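Local coordinates for protein L-threonine dehydrogenase (Flavobacterium frigidimaris, PDB 2YY7) that binds NAD in a Rossmann-type domain and probably oxidises L-threonine at its C3 hydroxyl, as a UDP-galactose 4-epimerase-like short-chain dehydrogenase, at residues C11-T16 with M214-A219; G172-S177 with E301-D306; I5-A10 with E17-L22. All coordinates share one frame; numbering follows the deposited sequence.

Contact 1: C11-T16 with M214-A219; sequences CGQIGT and MYMDDA. With NAD (nicotinamide-adenine-dinucleotide), chain E.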
loop_
_atom_site.group_PDB
_atom_site.type_symbol
_atom_site.label_atom_id
_atom_site.label_comp_id
_atom_site.label_asym_id
_atom_site.label_seq_id
_atom_site.Cartn_x
_atom_site.Cartn_y
_atom_site.Cartn_z
ATOM N N CYS A 11 0.220 26.952 0.424
ATOM C CA CYS A 11 1.333 27.694 -0.159
ATOM C C CYS A 11 2.116 26.901 -1.205
ATOM O O CYS A 11 3.079 27.406 -1.789
ATOM C CB CYS A 11 2.270 28.169 0.958
ATOM S SG CYS A 11 1.474 29.342 2.101
ATOM N N GLY A 12 1.689 25.668 -1.453
ATOM C CA GLY A 12 2.367 24.826 -2.423
ATOM C C GLY A 12 2.103 25.195 -3.871
ATOM O O GLY A 12 1.342 26.127 -4.167
ATOM N N GLN A 13 2.733 24.455 -4.780
ATOM C CA GLN A 13 2.578 24.694 -6.209
ATOM C C GLN A 13 1.104 24.642 -6.626
ATOM O O GLN A 13 0.645 25.491 -7.390
ATOM C CB GLN A 13 3.374 23.664 -7.026
ATOM C CG GLN A 13 3.496 24.036 -8.514
ATOM C CD GLN A 13 3.913 22.871 -9.403
ATOM O OE1 GLN A 13 4.233 23.058 -10.576
ATOM N NE2 GLN A 13 3.896 21.667 -8.855
ATOM N N ILE A 14 0.368 23.648 -6.131
ATOM C CA ILE A 14 -1.048 23.521 -6.471
ATOM C C ILE A 14 -1.912 24.406 -5.578
ATOM O O ILE A 14 -2.781 25.137 -6.062
ATOM C CB ILE A 14 -1.557 22.072 -6.308
ATOM C CG1 ILE A 14 -0.695 21.110 -7.124
ATOM C CG2 ILE A 14 -3.016 21.983 -6.755
ATOM C CD1 ILE A 14 -1.046 19.647 -6.905
ATOM N N GLY A 15 -1.659 24.321 -4.272
ATOM C CA GLY A 15 -2.411 25.089 -3.299
ATOM C C GLY A 15 -2.562 26.562 -3.628
ATOM O O GLY A 15 -3.618 27.149 -3.381
ATOM N N THR A 16 -1.505 27.157 -4.176
ATOM C CA THR A 16 -1.515 28.574 -4.536
ATOM C C THR A 16 -2.648 28.890 -5.511
ATOM O O THR A 16 -3.447 29.798 -5.278
ATOM C CB THR A 16 -0.169 28.995 -5.185
ATOM O OG1 THR A 16 0.887 28.868 -4.224
ATOM C CG2 THR A 16 -0.234 30.443 -5.664
ATOM N N MET A 214 0.344 17.616 -17.185
ATOM C CA MET A 214 -0.871 18.418 -17.200
ATOM C C MET A 214 -0.566 19.850 -16.772
ATOM O O MET A 214 0.230 20.077 -15.858
ATOM C CB MET A 214 -1.918 17.812 -16.258
ATOM C CG MET A 214 -3.245 18.565 -16.244
ATOM S SD MET A 214 -4.471 17.751 -15.206
ATOM C CE MET A 214 -4.872 16.312 -16.237
ATOM N N TYR A 215 -1.184 20.816 -17.445
ATOM C CA TYR A 215 -0.990 22.219 -17.098
ATOM C C TYR A 215 -1.803 22.459 -15.825
ATOM O O TYR A 215 -2.885 21.887 -15.665
ATOM C CB TYR A 215 -1.497 23.127 -18.225
ATOM C CG TYR A 215 -1.020 24.560 -18.117
ATOM C CD1 TYR A 215 -1.765 25.604 -18.663
ATOM C CD2 TYR A 215 0.192 24.868 -17.501
ATOM C CE1 TYR A 215 -1.316 26.918 -18.598
ATOM C CE2 TYR A 215 0.652 26.183 -17.432
ATOM C CZ TYR A 215 -0.109 27.200 -17.983
ATOM O OH TYR A 215 0.330 28.498 -17.916
ATOM N N MET A 216 -1.297 23.301 -14.926
ATOM C CA MET A 216 -1.987 23.562 -13.656
ATOM C C MET A 216 -3.456 23.987 -13.780
ATOM O O MET A 216 -4.294 23.564 -12.981
ATOM C CB MET A 216 -1.211 24.601 -12.835
ATOM C CG MET A 216 -1.705 24.774 -11.393
ATOM S SD MET A 216 -1.522 23.282 -10.375
ATOM C CE MET A 216 0.258 23.294 -10.085
ATOM N N ASP A 217 -3.781 24.824 -14.763
ATOM C CA ASP A 217 -5.172 25.259 -14.933
ATOM C C ASP A 217 -6.106 24.055 -15.049
ATOM O O ASP A 217 -7.224 24.062 -14.533
ATOM C CB ASP A 217 -5.332 26.122 -16.188
ATOM C CG ASP A 217 -4.654 27.474 -16.063
ATOM O OD1 ASP A 217 -4.933 28.347 -16.905
ATOM O OD2 ASP A 217 -3.845 27.665 -15.136
ATOM N N ASP A 218 -5.640 23.028 -15.746
ATOM C CA ASP A 218 -6.422 21.816 -15.940
ATOM C C ASP A 218 -6.506 21.041 -14.630
ATOM O O ASP A 218 -7.578 20.571 -14.241
ATOM C CB ASP A 218 -5.775 20.954 -17.029
ATOM C CG ASP A 218 -6.152 21.402 -18.424
ATOM O OD1 ASP A 218 -5.357 21.184 -19.359
ATOM O OD2 ASP A 218 -7.252 21.962 -18.594
ATOM N N ALA A 219 -5.371 20.915 -13.950
ATOM C CA ALA A 219 -5.334 20.197 -12.686
ATOM C C ALA A 219 -6.314 20.831 -11.698
ATOM O O ALA A 219 -7.014 20.127 -10.978
ATOM C CB ALA A 219 -3.921 20.211 -12.114
HETATM P PA NAD E . 4.316 21.497 -2.729
HETATM O O1A NAD E . 4.575 22.562 -3.738
HETATM O O2A NAD E . 5.523 20.812 -2.198
HETATM O O5B NAD E . 3.358 22.025 -1.584
HETATM C C5B NAD E . 3.255 21.367 -0.355
HETATM C C4B NAD E . 2.838 22.357 0.705
HETATM O O4B NAD E . 2.561 21.621 1.898
HETATM C C3B NAD E . 3.953 23.384 1.011
HETATM O O3B NAD E . 3.467 24.735 0.926
HETATM C C2B NAD E . 4.430 22.969 2.409
HETATM O O2B NAD E . 4.893 24.068 3.174
HETATM C C1B NAD E . 3.163 22.321 2.985
HETATM N N9A NAD E . 3.441 21.449 4.135
HETATM C C8A NAD E . 4.492 20.539 4.248
HETATM N N7A NAD E . 4.411 19.960 5.454
HETATM C C5A NAD E . 3.328 20.472 6.079
HETATM C C6A NAD E . 2.812 20.252 7.347
HETATM N N6A NAD E . 3.438 19.466 8.196
HETATM N N1A NAD E . 1.699 20.945 7.744
HETATM C C2A NAD E . 1.083 21.855 6.898
HETATM N N3A NAD E . 1.598 22.111 5.642
HETATM C C4A NAD E . 2.719 21.416 5.262
HETATM O O3 NAD E . 3.454 20.327 -3.409
HETATM P PN NAD E . 2.322 20.422 -4.569
HETATM O O1N NAD E . 1.386 21.576 -4.357
HETATM O O2N NAD E . 3.039 20.191 -5.852
HETATM O O5D NAD E . 1.487 19.060 -4.283
HETATM C C5D NAD E . 0.318 19.075 -3.450
HETATM C C4D NAD E . -0.307 17.653 -3.449
HETATM O O4D NAD E . -0.511 17.214 -4.780
HETATM C C3D NAD E . 0.594 16.587 -2.817
HETATM O O3D NAD E . -0.230 15.619 -2.177
HETATM C C2D NAD E . 1.239 15.918 -4.007
HETATM O O2D NAD E . 1.695 14.645 -3.615
HETATM C C1D NAD E . 0.109 15.936 -5.037
HETATM N N1N NAD E . 0.664 15.813 -6.405
HETATM C C2N NAD E . 1.391 16.854 -6.947
HETATM C C3N NAD E . 1.908 16.730 -8.232
HETATM C C7N NAD E . 2.602 17.889 -8.894
HETATM O O7N NAD E . 3.140 17.621 -10.142
HETATM N N7N NAD E . 2.736 19.088 -8.298
HETATM C C4N NAD E . 1.713 15.543 -8.963
HETATM C C5N NAD E . 0.953 14.508 -8.411
HETATM C C6N NAD E . 0.450 14.636 -7.131
#
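Met216 meets Gln13 and Ile14 through its thioether, reaching them from the first turn of helix 216-228. That helix follows strand 211-215 at once: Met214 and Tyr215 are the last strand residues, Tyr215 stands at the N-cap position, and Ala219 N donates to Tyr215 O at 3.2 Å within the first turn. Met216 CG lies opposite the backbone N (chi1 -170°), which aims the chain at the 11-16 segment; the bends that follow fold SD and CE against it. CE ends 3.5 Å from Gln13 O and 3.8 Å from Ile14 CG1, and the aliphatic part of Gln13 also touches it through CG. SD rests 3.9 Å from Ile14 CA, the side chains of Met216 and Ile14 crossing at about a right angle. An unbranched, flexible methionine suits a buried place where backbone and side-chain surfaces must both be followed.

The surface it covers belongs to the GxxGxxG motif of the Rossmann fold, formed here by Gly9, Gly12 and Gly15. Gln13 N donates to NAD O1A (2.8 Å, 170°) and Ile14 N to NAD O1N (2.9 Å, 173°), one nearly straight bond to each phosphate. Gly12 CA comes within 3.1 Å of NAD O5B; glycine, with no side chain, lets the backbone lie this close to the cofactor. Further along, the small Ala219 faces the 11-16 segment and packs on Leu173.

Contact 2: G172-S177 with E301-D306; sequences GLISWS and ESMTKD. With NAD (nicotinamide-adenine-dinucleotide), chain E.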
loop_
_atom_site.group_PDB
_atom_site.type_symbol
_atom_site.label_atom_id
_atom_site.label_comp_id
_atom_site.label_asym_id
_atom_site.label_seq_id
_atom_site.Cartn_x
_atom_site.Cartn_y
_atom_site.Cartn_z
ATOM N N GLY A 172 2.366 14.715 -13.935
ATOM C CA GLY A 172 3.303 15.786 -13.615
ATOM C C GLY A 172 2.652 17.132 -13.908
ATOM O O GLY A 172 2.165 17.343 -15.019
ATOM N N LEU A 173 2.643 18.041 -12.933
ATOM C CA LEU A 173 2.006 19.350 -13.121
ATOM C C LEU A 173 2.961 20.498 -13.444
ATOM O O LEU A 173 4.067 20.580 -12.911
ATOM C CB LEU A 173 1.172 19.720 -11.886
ATOM C CG LEU A 173 0.047 18.770 -11.474
ATOM C CD1 LEU A 173 -0.823 19.458 -10.427
ATOM C CD2 LEU A 173 -0.797 18.384 -12.682
ATOM N N ILE A 174 2.499 21.402 -14.302
ATOM C CA ILE A 174 3.292 22.542 -14.751
ATOM C C ILE A 174 2.614 23.877 -14.428
ATOM O O ILE A 174 1.446 24.081 -14.754
ATOM C CB ILE A 174 3.529 22.425 -16.272
ATOM C CG1 ILE A 174 4.235 21.092 -16.566
ATOM C CG2 ILE A 174 4.363 23.600 -16.777
ATOM C CD1 ILE A 174 4.018 20.560 -17.974
ATOM N N SER A 175 3.345 24.783 -13.785
ATOM C CA SER A 175 2.780 26.081 -13.429
ATOM C C SER A 175 3.811 27.204 -13.473
ATOM O O SER A 175 5.015 26.958 -13.515
ATOM C CB SER A 175 2.164 26.029 -12.031
ATOM O OG SER A 175 3.174 25.862 -11.055
ATOM N N TRP A 176 3.310 28.437 -13.435
ATOM C CA TRP A 176 4.133 29.641 -13.492
ATOM C C TRP A 176 4.083 30.502 -12.227
ATOM O O TRP A 176 4.940 31.361 -12.032
ATOM C CB TRP A 176 3.681 30.508 -14.674
ATOM C CG TRP A 176 2.204 30.809 -14.629
ATOM C CD1 TRP A 176 1.204 30.117 -15.257
ATOM C CD2 TRP A 176 1.558 31.825 -13.850
ATOM N NE1 TRP A 176 -0.022 30.638 -14.914
ATOM C CE2 TRP A 176 0.166 31.685 -14.051
ATOM C CE3 TRP A 176 2.021 32.840 -12.998
ATOM C CZ2 TRP A 176 -0.769 32.524 -13.430
ATOM C CZ3 TRP A 176 1.087 33.674 -12.382
ATOM C CH2 TRP A 176 -0.291 33.508 -12.603
ATOM N N SER A 177 3.088 30.285 -11.369
ATOM C CA SER A 177 2.948 31.111 -10.165
ATOM C C SER A 177 3.791 30.751 -8.946
ATOM O O SER A 177 4.140 31.630 -8.158
ATOM C CB SER A 177 1.479 31.170 -9.736
ATOM O OG SER A 177 1.012 29.893 -9.351
ATOM N N GLU A 301 1.284 22.698 -27.009
ATOM C CA GLU A 301 1.363 24.000 -27.666
ATOM C C GLU A 301 0.689 25.144 -26.901
ATOM O O GLU A 301 1.283 26.207 -26.726
ATOM C CB GLU A 301 0.769 23.915 -29.081
ATOM C CG GLU A 301 0.552 25.275 -29.750
ATOM C CD GLU A 301 0.053 25.159 -31.184
ATOM O OE1 GLU A 301 -0.867 24.353 -31.441
ATOM O OE2 GLU A 301 0.574 25.888 -32.054
ATOM N N SER A 302 -0.549 24.942 -26.454
ATOM C CA SER A 302 -1.250 25.996 -25.724
ATOM C C SER A 302 -0.658 26.242 -24.337
ATOM O O SER A 302 -0.690 27.366 -23.832
ATOM C CB SER A 302 -2.751 25.682 -25.614
ATOM O OG SER A 302 -2.983 24.401 -25.058
ATOM N N MET A 303 -0.118 25.201 -23.713
ATOM C CA MET A 303 0.484 25.381 -22.401
ATOM C C MET A 303 1.794 26.148 -22.519
ATOM O O MET A 303 2.076 27.037 -21.715
ATOM C CB MET A 303 0.759 24.040 -21.728
ATOM C CG MET A 303 1.634 24.186 -20.498
ATOM S SD MET A 303 2.066 22.638 -19.747
ATOM C CE MET A 303 3.372 22.075 -20.876
ATOM N N THR A 304 2.601 25.794 -23.514
ATOM C CA THR A 304 3.881 26.460 -23.722
ATOM C C THR A 304 3.660 27.951 -23.959
ATOM O O THR A 304 4.370 28.790 -23.409
ATOM C CB THR A 304 4.641 25.860 -24.926
ATOM O OG1 THR A 304 4.968 24.492 -24.650
ATOM C CG2 THR A 304 5.930 26.635 -25.184
ATOM N N LYS A 305 2.666 28.277 -24.778
ATOM C CA LYS A 305 2.360 29.669 -25.076
ATOM C C LYS A 305 1.990 30.411 -23.798
ATOM O O LYS A 305 2.541 31.475 -23.504
ATOM C CB LYS A 305 1.197 29.755 -26.072
ATOM C CG LYS A 305 0.766 31.175 -26.401
ATOM C CD LYS A 305 -0.456 31.180 -27.310
ATOM C CE LYS A 305 -0.860 32.599 -27.680
ATOM N NZ LYS A 305 -2.143 32.633 -28.438
ATOM N N ASP A 306 1.054 29.836 -23.043
ATOM C CA ASP A 306 0.580 30.434 -21.796
ATOM C C ASP A 306 1.685 30.594 -20.754
ATOM O O ASP A 306 1.710 31.582 -20.022
ATOM C CB ASP A 306 -0.573 29.597 -21.228
ATOM C CG ASP A 306 -1.399 30.358 -20.209
ATOM O OD1 ASP A 306 -1.076 30.304 -19.007
ATOM O OD2 ASP A 306 -2.370 31.027 -20.622
HETATM P PA NAD E . 4.316 21.497 -2.729
HETATM O O1A NAD E . 4.575 22.562 -3.738
HETATM O O2A NAD E . 5.523 20.812 -2.198
HETATM O O5B NAD E . 3.358 22.025 -1.584
HETATM C C5B NAD E . 3.255 21.367 -0.355
HETATM C C4B NAD E . 2.838 22.357 0.705
HETATM O O4B NAD E . 2.561 21.621 1.898
HETATM C C3B NAD E . 3.953 23.384 1.011
HETATM O O3B NAD E . 3.467 24.735 0.926
HETATM C C2B NAD E . 4.430 22.969 2.409
HETATM O O2B NAD E . 4.893 24.068 3.174
HETATM C C1B NAD E . 3.163 22.321 2.985
HETATM N N9A NAD E . 3.441 21.449 4.135
HETATM C C8A NAD E . 4.492 20.539 4.248
HETATM N N7A NAD E . 4.411 19.960 5.454
HETATM C C5A NAD E . 3.328 20.472 6.079
HETATM C C6A NAD E . 2.812 20.252 7.347
HETATM N N6A NAD E . 3.438 19.466 8.196
HETATM N N1A NAD E . 1.699 20.945 7.744
HETATM C C2A NAD E . 1.083 21.855 6.898
HETATM N N3A NAD E . 1.598 22.111 5.642
HETATM C C4A NAD E . 2.719 21.416 5.262
HETATM O O3 NAD E . 3.454 20.327 -3.409
HETATM P PN NAD E . 2.322 20.422 -4.569
HETATM O O1N NAD E . 1.386 21.576 -4.357
HETATM O O2N NAD E . 3.039 20.191 -5.852
HETATM O O5D NAD E . 1.487 19.060 -4.283
HETATM C C5D NAD E . 0.318 19.075 -3.450
HETATM C C4D NAD E . -0.307 17.653 -3.449
HETATM O O4D NAD E . -0.511 17.214 -4.780
HETATM C C3D NAD E . 0.594 16.587 -2.817
HETATM O O3D NAD E . -0.230 15.619 -2.177
HETATM C C2D NAD E . 1.239 15.918 -4.007
HETATM O O2D NAD E . 1.695 14.645 -3.615
HETATM C C1D NAD E . 0.109 15.936 -5.037
HETATM N N1N NAD E . 0.664 15.813 -6.405
HETATM C C2N NAD E . 1.391 16.854 -6.947
HETATM C C3N NAD E . 1.908 16.730 -8.232
HETATM C C7N NAD E . 2.602 17.889 -8.894
HETATM O O7N NAD E . 3.140 17.621 -10.142
HETATM N N7N NAD E . 2.736 19.088 -8.298
HETATM C C4N NAD E . 1.713 15.543 -8.963
HETATM C C5N NAD E . 0.953 14.508 -8.411
HETATM C C6N NAD E . 0.450 14.636 -7.131
HETATM O O HOH W 1 -2.426 29.974 -16.594
#
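Met303 runs extended from the helix backbone, CG opposite its N (chi1 168°), and turns only at its last torsion (78°), which lays SD and CE across the end of Ile174. The two side chains meet at about a right angle. Ile174 CD1 reaches both SD and CE; its modelled separation from Met303 CE, 3.3 Å, is short and the exact value doubtful. The branch at Ile174 CB lies alongside Met303 SD, 3.8 Å from it. Beta-branched isoleucine suits a strand, and the flexible thioether of methionine reaches it from helix 300-311.

Nearer the solvent the link is polar. Trp176 NE1 and Asp306 OD1 stand 4.2 Å apart, too far for a direct bond, and one water joins them, 3.0 Å from Trp176 NE1 and 2.8 Å from Asp306 OD1. The same OD1 is hydrogen-bonded to Tyr215 OH, which helps fix the carboxylate, and the indole stacks on His310.

The Leu173 side chain points away from the helix and packs by the carboxamide of NAD. Its backbone N donates to NAD O7N (2.9 Å, 155°). The C-terminal end of a Rossmann sheet strand thus holds the nicotinamide carboxamide, while helix 300-311 packs behind it.

Contact 3: I5-A10 with E17-L22; sequences ILIIGA and ELTQKL. With NAD (nicotinamide-adenine-dinucleotide), chain E.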
loop_
_atom_site.group_PDB
_atom_site.type_symbol
_atom_site.label_atom_id
_atom_site.label_comp_id
_atom_site.label_asym_id
_atom_site.label_seq_id
_atom_site.Cartn_x
_atom_site.Cartn_y
_atom_site.Cartn_z
ATOM N N ILE A 5 -14.414 25.995 3.099
ATOM C CA ILE A 5 -13.223 25.241 2.734
ATOM C C ILE A 5 -11.927 25.510 3.494
ATOM O O ILE A 5 -11.583 26.652 3.788
ATOM C CB ILE A 5 -12.934 25.438 1.224
ATOM C CG1 ILE A 5 -14.178 25.060 0.410
ATOM C CG2 ILE A 5 -11.731 24.595 0.800
ATOM C CD1 ILE A 5 -14.143 25.528 -1.034
ATOM N N LEU A 6 -11.211 24.433 3.792
ATOM C CA LEU A 6 -9.921 24.521 4.457
ATOM C C LEU A 6 -8.902 23.836 3.555
ATOM O O LEU A 6 -9.004 22.636 3.282
ATOM C CB LEU A 6 -9.943 23.825 5.821
ATOM C CG LEU A 6 -8.571 23.729 6.501
ATOM C CD1 LEU A 6 -8.014 25.133 6.763
ATOM C CD2 LEU A 6 -8.698 22.947 7.805
ATOM N N ILE A 7 -7.938 24.607 3.064
ATOM C CA ILE A 7 -6.896 24.056 2.211
ATOM C C ILE A 7 -5.629 23.913 3.051
ATOM O O ILE A 7 -5.077 24.901 3.532
ATOM C CB ILE A 7 -6.605 24.978 1.011
ATOM C CG1 ILE A 7 -7.851 25.088 0.128
ATOM C CG2 ILE A 7 -5.436 24.426 0.205
ATOM C CD1 ILE A 7 -7.739 26.130 -0.958
ATOM N N ILE A 8 -5.190 22.674 3.239
ATOM C CA ILE A 8 -3.993 22.392 4.019
ATOM C C ILE A 8 -2.839 22.265 3.027
ATOM O O ILE A 8 -2.892 21.445 2.106
ATOM C CB ILE A 8 -4.173 21.085 4.822
ATOM C CG1 ILE A 8 -5.416 21.203 5.709
ATOM C CG2 ILE A 8 -2.941 20.811 5.684
ATOM C CD1 ILE A 8 -5.709 19.948 6.525
ATOM N N GLY A 9 -1.809 23.090 3.218
ATOM C CA GLY A 9 -0.669 23.102 2.318
ATOM C C GLY A 9 -0.991 24.061 1.185
ATOM O O GLY A 9 -0.642 23.817 0.033
ATOM N N ALA A 10 -1.648 25.169 1.529
ATOM C CA ALA A 10 -2.082 26.168 0.556
ATOM C C ALA A 10 -0.984 26.964 -0.137
ATOM O O ALA A 10 -1.233 27.587 -1.174
ATOM C CB ALA A 10 -3.076 27.132 1.219
ATOM N N GLU A 17 -2.711 28.129 -6.600
ATOM C CA GLU A 17 -3.736 28.318 -7.623
ATOM C C GLU A 17 -5.107 27.828 -7.174
ATOM O O GLU A 17 -6.124 28.462 -7.460
ATOM C CB GLU A 17 -3.331 27.590 -8.904
ATOM C CG GLU A 17 -2.081 28.145 -9.563
ATOM C CD GLU A 17 -2.247 29.590 -9.996
ATOM O OE1 GLU A 17 -3.212 29.881 -10.736
ATOM O OE2 GLU A 17 -1.410 30.432 -9.602
ATOM N N LEU A 18 -5.126 26.699 -6.470
ATOM C CA LEU A 18 -6.364 26.108 -5.977
ATOM C C LEU A 18 -7.101 27.064 -5.044
ATOM O O LEU A 18 -8.318 27.215 -5.134
ATOM C CB LEU A 18 -6.067 24.802 -5.232
ATOM C CG LEU A 18 -7.271 24.101 -4.598
ATOM C CD1 LEU A 18 -8.234 23.627 -5.680
ATOM C CD2 LEU A 18 -6.783 22.930 -3.771
ATOM N N THR A 19 -6.355 27.701 -4.147
ATOM C CA THR A 19 -6.932 28.648 -3.199
ATOM C C THR A 19 -7.531 29.851 -3.932
ATOM O O THR A 19 -8.636 30.295 -3.617
ATOM C CB THR A 19 -5.863 29.151 -2.200
ATOM O OG1 THR A 19 -5.325 28.038 -1.474
ATOM C CG2 THR A 19 -6.474 30.141 -1.206
ATOM N N GLN A 20 -6.801 30.371 -4.915
ATOM C CA GLN A 20 -7.266 31.526 -5.679
ATOM C C GLN A 20 -8.549 31.218 -6.439
ATOM O O GLN A 20 -9.512 31.981 -6.378
ATOM C CB GLN A 20 -6.186 31.986 -6.665
ATOM C CG GLN A 20 -6.525 33.281 -7.400
ATOM C CD GLN A 20 -5.435 33.708 -8.376
ATOM O OE1 GLN A 20 -5.104 32.979 -9.314
ATOM N NE2 GLN A 20 -4.871 34.891 -8.155
ATOM N N LYS A 21 -8.562 30.095 -7.148
ATOM C CA LYS A 21 -9.729 29.695 -7.925
ATOM C C LYS A 21 -10.947 29.435 -7.039
ATOM O O LYS A 21 -12.059 29.857 -7.355
ATOM C CB LYS A 21 -9.405 28.449 -8.747
ATOM C CG LYS A 21 -10.527 27.988 -9.667
ATOM C CD LYS A 21 -10.902 29.036 -10.698
ATOM C CE LYS A 21 -11.995 28.515 -11.620
ATOM N NZ LYS A 21 -12.420 29.526 -12.625
ATOM N N LEU A 22 -10.739 28.743 -5.927
ATOM C CA LEU A 22 -11.837 28.453 -5.012
ATOM C C LEU A 22 -12.428 29.748 -4.450
ATOM O O LEU A 22 -13.644 29.874 -4.306
ATOM C CB LEU A 22 -11.337 27.559 -3.876
ATOM C CG LEU A 22 -11.790 26.094 -3.824
ATOM C CD1 LEU A 22 -12.200 25.590 -5.190
ATOM C CD2 LEU A 22 -10.657 25.253 -3.245
HETATM P PA NAD E . 4.316 21.497 -2.729
HETATM O O1A NAD E . 4.575 22.562 -3.738
HETATM O O2A NAD E . 5.523 20.812 -2.198
HETATM O O5B NAD E . 3.358 22.025 -1.584
HETATM C C5B NAD E . 3.255 21.367 -0.355
HETATM C C4B NAD E . 2.838 22.357 0.705
HETATM O O4B NAD E . 2.561 21.621 1.898
HETATM C C3B NAD E . 3.953 23.384 1.011
HETATM O O3B NAD E . 3.467 24.735 0.926
HETATM C C2B NAD E . 4.430 22.969 2.409
HETATM O O2B NAD E . 4.893 24.068 3.174
HETATM C C1B NAD E . 3.163 22.321 2.985
HETATM N N9A NAD E . 3.441 21.449 4.135
HETATM C C8A NAD E . 4.492 20.539 4.248
HETATM N N7A NAD E . 4.411 19.960 5.454
HETATM C C5A NAD E . 3.328 20.472 6.079
HETATM C C6A NAD E . 2.812 20.252 7.347
HETATM N N6A NAD E . 3.438 19.466 8.196
HETATM N N1A NAD E . 1.699 20.945 7.744
HETATM C C2A NAD E . 1.083 21.855 6.898
HETATM N N3A NAD E . 1.598 22.111 5.642
HETATM C C4A NAD E . 2.719 21.416 5.262
HETATM O O3 NAD E . 3.454 20.327 -3.409
HETATM P PN NAD E . 2.322 20.422 -4.569
HETATM O O1N NAD E . 1.386 21.576 -4.357
HETATM O O2N NAD E . 3.039 20.191 -5.852
HETATM O O5D NAD E . 1.487 19.060 -4.283
HETATM C C5D NAD E . 0.318 19.075 -3.450
HETATM C C4D NAD E . -0.307 17.653 -3.449
HETATM O O4D NAD E . -0.511 17.214 -4.780
HETATM C C3D NAD E . 0.594 16.587 -2.817
HETATM O O3D NAD E . -0.230 15.619 -2.177
HETATM C C2D NAD E . 1.239 15.918 -4.007
HETATM O O2D NAD E . 1.695 14.645 -3.615
HETATM C C1D NAD E . 0.109 15.936 -5.037
HETATM N N1N NAD E . 0.664 15.813 -6.405
HETATM C C2N NAD E . 1.391 16.854 -6.947
HETATM C C3N NAD E . 1.908 16.730 -8.232
HETATM C C7N NAD E . 2.602 17.889 -8.894
HETATM O O7N NAD E . 3.140 17.621 -10.142
HETATM N N7N NAD E . 2.736 19.088 -8.298
HETATM C C4N NAD E . 1.713 15.543 -8.963
HETATM C C5N NAD E . 0.953 14.508 -8.411
HETATM C C6N NAD E . 0.450 14.636 -7.131
#
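Thr19 OG1 is hydrogen-bonded to Gly15 O one turn earlier in its own helix, and in that position it meets Ile7 and Ala10 across the contact. The torsion chi1 of -60° sets the hydroxyl beside the backbone N, where it can turn back to that carbonyl and so be satisfied although buried. Ile7 CD1 is modelled very close, 3.1 Å from Thr19 OG1, and the exact distance is doubtful. Ala10 CB lies 3.6 Å from Thr19 OG1; a small residue suits this spot, where the loop leading into the helix comes close to Thr19.

Around this point the packing is apolar. Ile7 CD1 also touches Leu18 CG at 4.2 Å and Leu22 CD2 at 3.8 Å, and one methyl thus touches three helix residues. Toward the start of the strand, Ile5 CD1 abuts Leu22 CG at 3.7 Å, their side chains crossing at about a right angle. Alternation along the strand puts the beta-branched Ile5 and Ile7 on the same face, toward Leu18, Thr19 and Leu22.

Gly9, just after the strand, has a positive phi (87°); a CB there would press on the preceding carbonyl O, which suits glycine to the place. Its CA passes 3.6 Å from NAD O4B.

Strand 5-8 and the helix segment 17-22 run nearly antiparallel, at 167° and 9.9 Å between axes. The strand and helix 13-26 open a beta-alpha-beta unit completed by strand 31-35. Strand 5-8 is hydrogen-bonded between strands 31-35 and 71-74, and Leu18 and Leu22 carry the packing on to Ile220 and Ile224 of helix 216-228.

Overall arrangement
All three contacts meet NAD at different points: contact 3 by the adenosine ribose, contact 1 at the pyrophosphate and contact 2 at the nicotinamide carboxamide. Contact 1 is the middle one, its centre about 10 Å from the centres of both others, which are about 19 Å apart. It shares helix 13-26 with contact 3, and Met216 CG packs 3.9 Å from Glu17 CG. Strands 211-215 and 164-174 are neighbours in the sheet, so Met214 N reaches Gly172 O at 2.8 Å and ties contact 1 to contact 2. Contacts 2 and 3 touch directly through a probable hydrogen bond between Ser177 OG and Glu17 OE2, 2.5 Å long.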